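PDB 6EVG: multi-copper Oxidase CueO from Ochrobactrum, which is a laccase-like copper enzyme that oxidises phenol-type substrates, with activity towards lignin model compounds and lignosulfonate, probably reducing dioxygen to water. Local coordinates for residues Gly44-Glu49 against Gly61-Pro66. Sequence-based numbering, arbitrary orientation.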
loop_
_atom_site.group_PDB
_atom_site.type_symbol
_atom_site.label_atom_id
_atom_site.label_comp_id
_atom_site.label_asym_id
_atom_site.label_seq_id
_atom_site.Cartn_x
_atom_site.Cartn_y
_atom_site.Cartn_z
ATOM N N GLY A 44 -2.290 14.191 -16.763
ATOM C CA GLY A 44 -3.037 15.439 -16.630
ATOM C C GLY A 44 -2.197 16.432 -15.816
ATOM O O GLY A 44 -0.972 16.330 -15.783
ATOM N N ARG A 45 -2.915 17.328 -15.123
ATOM C CA ARG A 45 -2.299 18.256 -14.190
ATOM C C ARG A 45 -3.158 18.271 -12.958
ATOM O O ARG A 45 -4.380 18.106 -13.036
ATOM C CB ARG A 45 -2.155 19.674 -14.790
ATOM C CG ARG A 45 -1.381 19.693 -16.092
ATOM C CD ARG A 45 -1.177 21.059 -16.614
ATOM N NE ARG A 45 -0.233 21.768 -15.774
ATOM C CZ ARG A 45 1.082 21.541 -15.762
ATOM N NH1 ARG A 45 1.589 20.687 -16.580
ATOM N NH2 ARG A 45 1.906 22.184 -14.952
ATOM N N HIS A 46 -2.502 18.522 -11.815
ATOM C CA HIS A 46 -3.195 18.437 -10.515
ATOM C C HIS A 46 -2.729 19.548 -9.588
ATOM O O HIS A 46 -1.527 19.801 -9.488
ATOM C CB HIS A 46 -2.931 17.061 -9.898
ATOM C CG HIS A 46 -3.511 16.883 -8.540
ATOM N ND1 HIS A 46 -4.842 16.649 -8.317
ATOM C CD2 HIS A 46 -2.912 16.950 -7.324
ATOM C CE1 HIS A 46 -5.044 16.547 -7.003
ATOM N NE2 HIS A 46 -3.891 16.710 -6.380
ATOM N N SER A 47 -3.697 20.147 -8.881
ATOM C CA SER A 47 -3.389 21.120 -7.846
ATOM C C SER A 47 -3.338 20.448 -6.470
ATOM O O SER A 47 -4.346 19.949 -5.956
ATOM C CB SER A 47 -4.439 22.208 -7.855
ATOM O OG SER A 47 -4.219 23.121 -6.784
ATOM N N PHE A 48 -2.163 20.478 -5.874
ATOM C CA PHE A 48 -1.968 20.024 -4.542
ATOM C C PHE A 48 -2.285 21.098 -3.490
ATOM O O PHE A 48 -2.523 20.813 -2.330
ATOM C CB PHE A 48 -0.523 19.541 -4.322
ATOM C CG PHE A 48 -0.100 18.380 -5.239
ATOM C CD1 PHE A 48 -0.313 17.087 -4.862
ATOM C CD2 PHE A 48 0.458 18.612 -6.487
ATOM C CE1 PHE A 48 0.000 16.045 -5.670
ATOM C CE2 PHE A 48 0.801 17.556 -7.332
ATOM C CZ PHE A 48 0.576 16.258 -6.912
ATOM N N GLU A 49 -2.184 22.351 -3.906
ATOM C CA GLU A 49 -2.477 23.476 -3.038
ATOM C C GLU A 49 -2.991 24.587 -3.854
ATOM O O GLU A 49 -2.686 24.684 -5.045
ATOM C CB GLU A 49 -1.336 23.721 -2.165
ATOM C CG GLU A 49 -0.168 24.291 -2.745
ATOM C CD GLU A 49 0.784 24.863 -1.662
ATOM O OE1 GLU A 49 0.707 24.568 -0.420
ATOM O OE2 GLU A 49 1.627 25.630 -2.098
ATOM N N GLY A 61 -9.054 10.303 -13.892
ATOM C CA GLY A 61 -8.733 11.652 -13.506
ATOM C C GLY A 61 -7.249 11.824 -13.467
ATOM O O GLY A 61 -6.492 10.928 -13.822
ATOM N N ALA A 62 -6.811 13.042 -13.065
ATOM C CA ALA A 62 -5.423 13.428 -13.212
ATOM C C ALA A 62 -4.500 13.024 -12.092
ATOM O O ALA A 62 -3.279 13.156 -12.199
ATOM C CB ALA A 62 -5.344 14.934 -13.386
ATOM N N TYR A 63 -5.068 12.503 -10.978
ATOM C CA TYR A 63 -4.253 12.138 -9.814
ATOM C C TYR A 63 -5.053 11.162 -8.940
ATOM O O TYR A 63 -6.267 11.356 -8.779
ATOM C CB TYR A 63 -3.876 13.413 -8.995
ATOM C CG TYR A 63 -2.824 13.126 -7.958
ATOM C CD1 TYR A 63 -1.482 13.099 -8.278
ATOM C CD2 TYR A 63 -3.157 12.811 -6.619
ATOM C CE1 TYR A 63 -0.516 12.721 -7.373
ATOM C CE2 TYR A 63 -2.203 12.441 -5.682
ATOM C CZ TYR A 63 -0.862 12.373 -6.064
ATOM O OH TYR A 63 0.100 11.992 -5.201
ATOM N N LEU A 64 -4.393 10.148 -8.401
ATOM C CA LEU A 64 -5.087 9.144 -7.587
ATOM C C LEU A 64 -6.192 8.510 -8.432
ATOM O O LEU A 64 -6.026 8.397 -9.649
ATOM C CB LEU A 64 -5.472 9.694 -6.226
ATOM C CG LEU A 64 -4.396 9.555 -5.162
ATOM C CD1 LEU A 64 -4.806 10.293 -3.915
ATOM C CD2 LEU A 64 -4.036 8.169 -4.745
ATOM N N GLY A 65 -7.250 8.033 -7.813
ATOM C CA GLY A 65 -8.176 7.156 -8.490
ATOM C C GLY A 65 -9.372 6.884 -7.623
ATOM O O GLY A 65 -9.487 7.365 -6.496
ATOM N N PRO A 66 -10.326 6.109 -8.146
ATOM C CA PRO A 66 -11.526 5.758 -7.386
ATOM C C PRO A 66 -11.230 4.776 -6.253
ATOM O O PRO A 66 -10.196 4.108 -6.240
ATOM C CB PRO A 66 -12.414 5.097 -8.424
ATOM C CG PRO A 66 -11.433 4.465 -9.379
ATOM C CD PRO A 66 -10.305 5.462 -9.445
#
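Three rings, H46, F48 and Y63, carry most of this contact. The imidazole of H46 and the phenol of Y63 form an offset stack, centroids 4.6 Å apart and planes tilted by 21°. The offset brings Y63 CB over the imidazole face, a CH-pi contact 3.6 Å from the centroid of the H46 ring. F48 meets the phenol differently: its CE1/CZ edge points at the face of Y63, the planes at 80°, with F48 CZ 3.7 Å from Y63 CE1. H46 also lies against F48, its CD2 3.4 Å above the middle of the F48 ring. H46 reaches Y63 because CG is anti to the backbone N (chi1 176°), turning the imidazole from the backbone towards the 61-66 loop.

The A62 methyl packs against the backbone, CB 3.3 Å from R45 O and 4.0 Å from G44 CA; G44, lacking a side chain, lets it come in close.

No hydrogen bond joins 44-49 to 61-66. The polar ends instead look to what is probably the second cupredoxin-type domain: H46 NE2 bonds to G207 O, Y63 OH to Q176 OE1 on strand 170-178. An alanine in place of H46 would probably leave G207 O without this donor, cost Y63 its offset stack and bare the face of F48 that CD2 covers. Stacking and dispersion thus join strand 36-46 to the loop before strand 67-71, while hydrogen bonds at the rims tie the cluster to Q176 and G207.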